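Local coordinates for protein Glucose/sorbosone dehydrogenases (Escherichia coli K12, PDB 2G8S) that belongs to the glucose/sorbosone dehydrogenase family and folds as a calcium-binding beta-propeller built of antiparallel sheets, at residues Leu17-Ala22 against Thr35-Glu40; Tyr335-Thr340 against Leu347-Pro352. All coordinates share one frame; numbering follows the deposited sequence.

How the contacts relate
Contact 1 pairs 17-22 with 35-40 in the sheet that opens with strand 20-25, and contact 2 pairs 335-340 with 347-352 in the sheet made by both chain ends. Strand 8-17 completes that second sheet beside strand 345-352, so the N-terminal strand closes the propeller ring before the chain crosses into contact 1. Their centres lie about 17 Å apart, yet the two sheets pack directly: Pro20 CG is 3.2 Å from Thr340 O, and Leu339 CD1 is 3.5 Å from Ala22 C. Leu339 CD2 and Pro20 CB meet at 3.8 Å. The calcium ion, held by Glu223 and Tyr233, is bound by residues of neither contact.

Contact 1 (Leu17-Ala22 against Thr35-Glu40); sequences LDHPWA and TLRGGE. With EDO (1,2-ethanediol), chain F; EDO (1,2-ethanediol), chain H.
Trp21 N donates to Thr35 O (2.9 Å) and Arg37 N to His19 O (2.9 Å), two bonds that flank the non-hydrogen-bonded antiparallel pair Pro20-Leu36. Thr35 N also reaches Ala22 O, while Thr35 OG1 takes only a weak, bent bond from Ala22 N and has a stronger partner in Leu69 O. Beyond the pair, a water donates to Asp18 O and accepts from Gly38 N, bridging the two segments. His19 ND1 points in its ring plane at Asp18 OD1 (3.0 Å), a nearly straight bond that helps to set the ring's rotation. Arg37 NH1 comes obliquely to His19 CD2 at 3.8 Å, the guanidinium turned 74° from the ring. With CG anti to the backbone N (chi1 -155°), the Arg37 chain runs beside Trp21, Arg37 CD lying 3.7 Å from Trp21 CD1, then bends at chi3; its NE and NH2 bond to Gly66 O and Gly64 O. Leu36 CD2 fits against Pro20 CB at 3.9 Å and Leu17 CB at 4.1 Å. One face of the Trp21 indole carries C1 of an ethanediol. A classic beta bulge sets Gly39 and Glu40 together opposite Leu36. The contact thus joins strand 20-25 to strand 32-36 in a propeller hairpin, with Trp21 and Thr35 packed on strand 68-73 and Trp21 also touching Arg326 of strand 325-330.

Contact 2 (Tyr335-Thr340 against Leu347-Pro352); sequences YLYVLT and LLKVSP. With EDO (1,2-ethanediol), chain L.
Tyr337 OH, beside the Lys349 chain, accepts from O2 of an ethanediol (3.0 Å) and is also hydrogen-bonded to Asp333. The other diol oxygen, O1, accepts from Lys349 NZ (2.8 Å), so the small molecule spans two neighbouring side chains that run alongside each other and point the same way. Lys349 is fully extended, CG anti to the backbone N (chi1 -179°), which carries its end over one face of Tyr335. There CE makes a CH-pi contact 3.6 Å from the ring centroid, and NZ a cation-pi contact only 7° off the ring normal. Ser351 CB meets the same ring obliquely, 3.5 Å from Tyr335 CE1. Four backbone bonds tie the strands in the hydrogen-bonded pairs Leu336-Val350 and Val338-Leu348, among them Val350 N to Leu336 O (2.8 Å). On the face of these pairs, Val338 CG2 packs on Val350 CG2 at 3.9 Å. On the other face, Leu339 CD2 meets Leu347 CD1 at 3.9 Å, and the same Leu347 methyl lies at the edge of the Tyr337 ring. The hairpin forms the middle of a four-stranded antiparallel propeller sheet: strand 325-330 flanks strand 336-340, strand 8-17 flanks strand 345-352, and Leu23 of strand 20-25 packs against Tyr337, Leu339 and Leu347.

Contact 1 (Leu17-Ala22 against Thr35-Glu40)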
ATOM      1  N   LEU A  17      -0.268  11.667 -16.015  1.00 10.38           N
ATOM      2  CA  LEU A  17      -1.035  11.387 -14.804  1.00  9.96           C
ATOM      3  C   LEU A  17      -0.391  12.112 -13.633  1.00  9.88           C
ATOM      4  O   LEU A  17       0.778  11.866 -13.309  1.00  9.52           O
ATOM      5  CB  LEU A  17      -1.088   9.882 -14.517  1.00  9.69           C
ATOM      6  CG  LEU A  17      -1.828   8.999 -15.531  1.00  9.70           C
ATOM      7  CD1 LEU A  17      -1.644   7.548 -15.159  1.00 10.33           C
ATOM      8  CD2 LEU A  17      -3.312   9.339 -15.621  1.00 10.02           C
ATOM      9  N   ASP A  18      -1.147  13.002 -12.993  1.00  9.94           N
ATOM     10  CA  ASP A  18      -0.637  13.786 -11.872  0.50  9.93           C
ATOM     11  C   ASP A  18      -0.587  12.952 -10.590  1.00  9.75           C
ATOM     12  O   ASP A  18      -1.596  12.831  -9.894  1.00  9.28           O
ATOM     13  CB  ASP A  18      -1.518  15.029 -11.688  0.50 10.38           C
ATOM     14  CG  ASP A  18      -0.950  16.027 -10.686  0.50 10.77           C
ATOM     15  OD1 ASP A  18       0.089  15.752 -10.050  0.50 10.95           O
ATOM     16  OD2 ASP A  18      -1.565  17.104 -10.538  0.50 11.22           O
ATOM     17  N   HIS A  19       0.581  12.382 -10.298  1.00  9.35           N
ATOM     18  CA  HIS A  19       0.798  11.572  -9.092  1.00  9.12           C
ATOM     19  C   HIS A  19      -0.262  10.488  -8.843  1.00  8.65           C
ATOM     20  O   HIS A  19      -0.955  10.501  -7.818  1.00  8.31           O
ATOM     21  CB  HIS A  19       0.983  12.482  -7.879  1.00  9.91           C
ATOM     22  CG  HIS A  19       2.265  13.245  -7.921  1.00 11.80           C
ATOM     23  ND1 HIS A  19       2.395  14.445  -8.589  1.00 13.91           N
ATOM     24  CD2 HIS A  19       3.493  12.946  -7.432  1.00 14.61           C
ATOM     25  CE1 HIS A  19       3.642  14.870  -8.473  1.00 15.80           C
ATOM     26  NE2 HIS A  19       4.329  13.976  -7.786  1.00 15.78           N
ATOM     27  N   PRO A  20      -0.361   9.520  -9.762  1.00  8.11           N
ATOM     28  CA  PRO A  20      -1.270   8.398  -9.520  1.00  7.77           C
ATOM     29  C   PRO A  20      -0.772   7.612  -8.307  1.00  7.70           C
ATOM     30  O   PRO A  20       0.436   7.555  -8.073  1.00  8.81           O
ATOM     31  CB  PRO A  20      -1.143   7.566 -10.799  1.00  7.99           C
ATOM     32  CG  PRO A  20       0.212   7.921 -11.349  1.00  7.90           C
ATOM     33  CD  PRO A  20       0.396   9.367 -11.017  1.00  7.80           C
ATOM     34  N   TRP A  21      -1.683   7.030  -7.535  1.00  6.88           N
ATOM     35  CA  TRP A  21      -1.277   6.279  -6.348  1.00  6.64           C
ATOM     36  C   TRP A  21      -1.594   4.794  -6.435  1.00  6.85           C
ATOM     37  O   TRP A  21      -0.804   3.960  -5.972  1.00  7.08           O
ATOM     38  CB  TRP A  21      -1.910   6.864  -5.082  1.00  6.98           C
ATOM     39  CG  TRP A  21      -1.098   6.617  -3.812  1.00  6.42           C
ATOM     40  CD1 TRP A  21      -0.059   7.367  -3.355  1.00  7.44           C
ATOM     41  CD2 TRP A  21      -1.286   5.567  -2.847  1.00  6.73           C
ATOM     42  NE1 TRP A  21       0.424   6.850  -2.174  1.00  6.98           N
ATOM     43  CE2 TRP A  21      -0.317   5.751  -1.832  1.00  6.22           C
ATOM     44  CE3 TRP A  21      -2.179   4.490  -2.738  1.00  7.64           C
ATOM     45  CZ2 TRP A  21      -0.222   4.901  -0.715  1.00  6.65           C
ATOM     46  CZ3 TRP A  21      -2.077   3.636  -1.634  1.00  7.16           C
ATOM     47  CH2 TRP A  21      -1.106   3.848  -0.642  1.00  6.79           C
ATOM     48  N   ALA A  22      -2.752   4.469  -7.005  1.00  6.76           N
ATOM     49  CA  ALA A  22      -3.208   3.079  -7.068  1.00  6.70           C
ATOM     50  C   ALA A  22      -4.098   2.840  -8.262  1.00  7.07           C
ATOM     51  O   ALA A  22      -4.630   3.778  -8.862  1.00  6.55           O
ATOM     52  CB  ALA A  22      -3.947   2.693  -5.791  1.00  7.20           C
ATOM     53  N   THR A  35      -6.440   6.187  -8.898  1.00  6.04           N
ATOM     54  CA  THR A  35      -6.469   7.341  -8.006  1.00  6.19           C
ATOM     55  C   THR A  35      -5.329   8.281  -8.348  1.00  6.79           C
ATOM     56  O   THR A  35      -4.216   7.839  -8.615  1.00  6.51           O
ATOM     57  CB  THR A  35      -6.325   6.944  -6.526  1.00  6.16           C
ATOM     58  OG1 THR A  35      -5.178   6.094  -6.363  1.00  6.43           O
ATOM     59  CG2 THR A  35      -7.574   6.241  -6.035  1.00  6.75           C
ATOM     60  N   LEU A  36      -5.637   9.574  -8.382  1.00  7.31           N
ATOM     61  CA  LEU A  36      -4.624  10.612  -8.504  0.80  7.78           C
ATOM     62  C   LEU A  36      -4.591  11.320  -7.166  1.00  7.79           C
ATOM     63  O   LEU A  36      -5.630  11.743  -6.662  1.00  8.06           O
ATOM     64  CB  LEU A  36      -4.972  11.593  -9.621  0.80  8.25           C
ATOM     65  CG  LEU A  36      -5.132  11.005 -11.018  0.80  8.63           C
ATOM     66  CD1 LEU A  36      -5.577  12.116 -11.939  0.80 10.61           C
ATOM     67  CD2 LEU A  36      -3.824  10.369 -11.516  0.80  8.57           C
ATOM     68  N   ARG A  37      -3.399  11.420  -6.588  1.00  7.94           N
ATOM     69  CA  ARG A  37      -3.266  11.765  -5.169  0.50  8.52           C
ATOM     70  C   ARG A  37      -3.826  13.144  -4.814  1.00  8.08           C
ATOM     71  O   ARG A  37      -4.231  13.377  -3.677  1.00  8.20           O
ATOM     72  CB  ARG A  37      -1.819  11.607  -4.689  0.50  8.53           C
ATOM     73  CG  ARG A  37      -1.707  11.354  -3.186  0.50  9.45           C
ATOM     74  CD  ARG A  37      -0.286  10.994  -2.756  0.50  9.63           C
ATOM     75  NE  ARG A  37       0.571  12.173  -2.649  0.50 10.99           N
ATOM     76  CZ  ARG A  37       1.684  12.383  -3.349  0.50 11.81           C
ATOM     77  NH1 ARG A  37       2.126  11.485  -4.222  0.50 12.20           N
ATOM     78  NH2 ARG A  37       2.370  13.498  -3.162  0.50 12.05           N
ATOM     79  N   GLY A  38      -3.869  14.042  -5.792  1.00  8.74           N
ATOM     80  CA  GLY A  38      -4.440  15.368  -5.579  1.00  9.46           C
ATOM     81  C   GLY A  38      -5.931  15.338  -5.273  1.00  9.86           C
ATOM     82  O   GLY A  38      -6.487  16.337  -4.795  1.00 10.76           O
ATOM     83  N   GLY A  39      -6.585  14.205  -5.555  1.00  9.41           N
ATOM     84  CA  GLY A  39      -7.969  13.985  -5.136  1.00  9.84           C
ATOM     85  C   GLY A  39      -8.962  13.487  -6.169  1.00  9.65           C
ATOM     86  O   GLY A  39     -10.159  13.424  -5.882  1.00 10.90           O
ATOM     87  N   GLU A  40      -8.471  13.105  -7.346  1.00  9.10           N
ATOM     88  CA  GLU A  40      -9.330  12.637  -8.435  1.00  8.85           C
ATOM     89  C   GLU A  40      -9.280  11.126  -8.601  1.00  8.46           C
ATOM     90  O   GLU A  40      -8.194  10.532  -8.561  1.00  8.83           O
ATOM     91  CB  GLU A  40      -8.904  13.267  -9.753  1.00  8.85           C
ATOM     92  CG  GLU A  40      -9.156  14.766  -9.807  1.00 10.41           C
ATOM     93  CD  GLU A  40      -8.608  15.424 -11.054  1.00 12.43           C
ATOM     94  OE1 GLU A  40      -7.949  14.754 -11.883  1.00 12.04           O
ATOM     95  OE2 GLU A  40      -8.829  16.639 -11.201  1.00 15.39           O
TER
HETATM   96  C1  EDO F3006       0.716   2.609  -3.169  1.00 15.77           C
HETATM   97  O1  EDO F3006       0.837   2.156  -4.515  1.00 15.18           O
HETATM   98  C2  EDO F3006       1.879   2.110  -2.322  1.00 15.13           C
HETATM   99  O2  EDO F3006       3.100   2.586  -2.905  1.00 16.32           O
HETATM  100  C1  EDO H3011      -4.938  13.845 -16.110  0.50 19.71           C
HETATM  101  O1  EDO H3011      -5.418  15.173 -15.891  0.50 20.75           O
HETATM  102  C2  EDO H3011      -4.542  13.199 -14.787  0.50 19.12           C
HETATM  103  O2  EDO H3011      -3.644  14.035 -14.044  0.50 17.93           O
HETATM  104  O   HOH W   1      -3.120  14.585  -8.473  1.00 11.00           O

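Contact 2 (Tyr335-Thr340 against Leu347-Pro352)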
ATOM      1  N   TYR A 335      -0.115  -9.591 -17.433  1.00  8.08           N
ATOM      2  CA  TYR A 335       0.865  -8.526 -17.604  1.00  7.93           C
ATOM      3  C   TYR A 335       1.084  -7.799 -16.283  1.00  8.08           C
ATOM      4  O   TYR A 335       0.225  -7.842 -15.397  1.00  8.36           O
ATOM      5  CB  TYR A 335       0.385  -7.538 -18.674  1.00  8.60           C
ATOM      6  CG  TYR A 335       0.618  -8.034 -20.079  1.00  9.70           C
ATOM      7  CD1 TYR A 335       1.689  -7.551 -20.847  1.00 10.07           C
ATOM      8  CD2 TYR A 335      -0.234  -8.974 -20.646  1.00 10.52           C
ATOM      9  CE1 TYR A 335       1.916  -8.023 -22.152  1.00 10.81           C
ATOM     10  CE2 TYR A 335      -0.022  -9.449 -21.954  1.00 11.46           C
ATOM     11  CZ  TYR A 335       1.045  -8.965 -22.690  1.00 10.99           C
ATOM     12  OH  TYR A 335       1.245  -9.445 -23.972  1.00 14.43           O
ATOM     13  N   LEU A 336       2.229  -7.135 -16.157  1.00  7.73           N
ATOM     14  CA  LEU A 336       2.477  -6.250 -15.023  1.00  8.66           C
ATOM     15  C   LEU A 336       2.021  -4.849 -15.390  1.00  7.86           C
ATOM     16  O   LEU A 336       2.292  -4.383 -16.489  1.00  8.69           O
ATOM     17  CB  LEU A 336       3.967  -6.237 -14.681  1.00  8.84           C
ATOM     18  CG  LEU A 336       4.370  -5.924 -13.248  1.00 11.72           C
ATOM     19  CD1 LEU A 336       3.931  -7.086 -12.336  1.00 12.58           C
ATOM     20  CD2 LEU A 336       5.889  -5.727 -13.189  1.00 11.46           C
ATOM     21  N   TYR A 337       1.325  -4.193 -14.463  1.00  7.01           N
ATOM     22  CA  TYR A 337       0.862  -2.818 -14.646  1.00  6.58           C
ATOM     23  C   TYR A 337       1.550  -1.939 -13.618  1.00  6.41           C
ATOM     24  O   TYR A 337       1.619  -2.288 -12.444  1.00  7.29           O
ATOM     25  CB  TYR A 337      -0.659  -2.728 -14.533  1.00  7.39           C
ATOM     26  CG  TYR A 337      -1.338  -3.345 -15.736  1.00  7.10           C
ATOM     27  CD1 TYR A 337      -1.773  -2.554 -16.801  1.00  7.69           C
ATOM     28  CD2 TYR A 337      -1.510  -4.729 -15.830  1.00  7.37           C
ATOM     29  CE1 TYR A 337      -2.371  -3.120 -17.913  1.00  7.97           C
ATOM     30  CE2 TYR A 337      -2.113  -5.315 -16.958  1.00  8.52           C
ATOM     31  CZ  TYR A 337      -2.547  -4.492 -17.990  1.00  7.95           C
ATOM     32  OH  TYR A 337      -3.147  -5.024 -19.115  1.00  9.43           O
ATOM     33  N   VAL A 338       2.077  -0.810 -14.079  1.00  5.90           N
ATOM     34  CA  VAL A 338       2.956   0.014 -13.249  1.00  6.16           C
ATOM     35  C   VAL A 338       2.509   1.466 -13.307  1.00  6.40           C
ATOM     36  O   VAL A 338       2.205   1.977 -14.380  1.00  6.96           O
ATOM     37  CB  VAL A 338       4.444  -0.109 -13.709  1.00  6.51           C
ATOM     38  CG1 VAL A 338       5.372   0.785 -12.890  1.00  6.95           C
ATOM     39  CG2 VAL A 338       4.917  -1.560 -13.627  1.00  6.48           C
ATOM     40  N   LEU A 339       2.469   2.114 -12.142  1.00  5.95           N
ATOM     41  CA  LEU A 339       2.172   3.552 -12.048  1.00  6.25           C
ATOM     42  C   LEU A 339       3.405   4.275 -11.547  1.00  6.56           C
ATOM     43  O   LEU A 339       4.054   3.825 -10.589  1.00  6.44           O
ATOM     44  CB  LEU A 339       1.021   3.810 -11.065  1.00  6.26           C
ATOM     45  CG  LEU A 339      -0.379   3.373 -11.498  1.00  6.47           C
ATOM     46  CD1 LEU A 339      -1.306   3.447 -10.303  1.00  7.21           C
ATOM     47  CD2 LEU A 339      -0.916   4.223 -12.671  1.00  7.91           C
ATOM     48  N   THR A 340       3.747   5.382 -12.200  1.00  7.06           N
ATOM     49  CA  THR A 340       4.913   6.156 -11.795  1.00  7.80           C
ATOM     50  C   THR A 340       4.521   7.351 -10.920  1.00  8.71           C
ATOM     51  O   THR A 340       3.419   7.895 -11.061  1.00  8.62           O
ATOM     52  CB  THR A 340       5.732   6.631 -13.005  1.00  7.85           C
ATOM     53  OG1 THR A 340       5.005   7.633 -13.722  1.00  7.37           O
ATOM     54  CG2 THR A 340       6.041   5.462 -13.923  1.00  7.47           C
ATOM     55  N   LEU A 347       0.895   5.250 -16.700  1.00  6.93           N
ATOM     56  CA  LEU A 347       0.452   3.875 -16.517  1.00  6.80           C
ATOM     57  C   LEU A 347       1.157   3.059 -17.589  1.00  6.59           C
ATOM     58  O   LEU A 347       1.011   3.344 -18.784  1.00  6.83           O
ATOM     59  CB  LEU A 347      -1.061   3.778 -16.694  1.00  7.00           C
ATOM     60  CG  LEU A 347      -1.667   2.373 -16.803  1.00  7.21           C
ATOM     61  CD1 LEU A 347      -1.568   1.602 -15.485  1.00  8.97           C
ATOM     62  CD2 LEU A 347      -3.115   2.490 -17.285  1.00  8.16           C
ATOM     63  N   LEU A 348       1.929   2.062 -17.146  1.00  6.06           N
ATOM     64  CA  LEU A 348       2.742   1.236 -18.028  1.00  6.39           C
ATOM     65  C   LEU A 348       2.267  -0.203 -18.000  1.00  6.70           C
ATOM     66  O   LEU A 348       1.871  -0.704 -16.950  1.00  6.42           O
ATOM     67  CB  LEU A 348       4.196   1.257 -17.562  1.00  6.57           C
ATOM     68  CG  LEU A 348       4.864   2.614 -17.317  1.00  6.34           C
ATOM     69  CD1 LEU A 348       6.233   2.461 -16.662  1.00  7.70           C
ATOM     70  CD2 LEU A 348       4.985   3.378 -18.624  1.00  7.46           C
ATOM     71  N   LYS A 349       2.328  -0.856 -19.162  1.00  6.65           N
ATOM     72  CA  LYS A 349       2.041  -2.283 -19.290  1.00  6.81           C
ATOM     73  C   LYS A 349       3.364  -2.953 -19.637  1.00  6.67           C
ATOM     74  O   LYS A 349       3.996  -2.616 -20.651  1.00  6.72           O
ATOM     75  CB  LYS A 349       0.998  -2.518 -20.389  1.00  6.77           C
ATOM     76  CG  LYS A 349       0.592  -3.983 -20.603  1.00  7.82           C
ATOM     77  CD  LYS A 349      -0.570  -4.049 -21.580  1.00 11.26           C
ATOM     78  CE  LYS A 349      -1.013  -5.479 -21.847  1.00 12.86           C
ATOM     79  NZ  LYS A 349      -2.176  -5.517 -22.779  1.00 14.63           N
ATOM     80  N   VAL A 350       3.781  -3.884 -18.780  1.00  6.58           N
ATOM     81  CA  VAL A 350       5.149  -4.399 -18.803  1.00  7.46           C
ATOM     82  C   VAL A 350       5.148  -5.918 -18.956  1.00  7.88           C
ATOM     83  O   VAL A 350       4.320  -6.606 -18.361  1.00  8.42           O
ATOM     84  CB  VAL A 350       5.913  -3.979 -17.509  1.00  6.97           C
ATOM     85  CG1 VAL A 350       7.362  -4.464 -17.544  1.00  8.08           C
ATOM     86  CG2 VAL A 350       5.868  -2.458 -17.302  1.00  7.95           C
ATOM     87  N   SER A 351       6.067  -6.423 -19.777  1.00  8.29           N
ATOM     88  CA  SER A 351       6.201  -7.856 -20.008  1.00  9.28           C
ATOM     89  C   SER A 351       7.671  -8.212 -20.279  1.00  9.31           C
ATOM     90  O   SER A 351       8.456  -7.359 -20.684  1.00  8.95           O
ATOM     91  CB  SER A 351       5.293  -8.293 -21.165  1.00  9.37           C
ATOM     92  OG  SER A 351       5.474  -7.459 -22.299  1.00 11.07           O
ATOM     93  N   PRO A 352       8.061  -9.472 -20.021  1.00  9.95           N
ATOM     94  CA  PRO A 352       9.455  -9.868 -20.255  1.00 11.21           C
ATOM     95  C   PRO A 352       9.747 -10.175 -21.722  1.00 12.88           C
ATOM     96  O   PRO A 352       8.841 -10.544 -22.470  1.00 12.96           O
ATOM     97  CB  PRO A 352       9.580 -11.158 -19.439  1.00 11.00           C
ATOM     98  CG  PRO A 352       8.217 -11.756 -19.478  1.00 10.79           C
ATOM     99  CD  PRO A 352       7.241 -10.585 -19.514  1.00  9.94           C
TER
HETATM  100  C1  EDO L3019      -4.747  -2.562 -23.382  0.50 24.30           C
HETATM  101  O1  EDO L3019      -3.390  -3.015 -23.398  0.50 24.02           O
HETATM  102  C2  EDO L3019      -5.425  -3.022 -22.100  0.50 24.60           C
HETATM  103  O2  EDO L3019      -4.450  -3.176 -21.065  0.50 24.23           O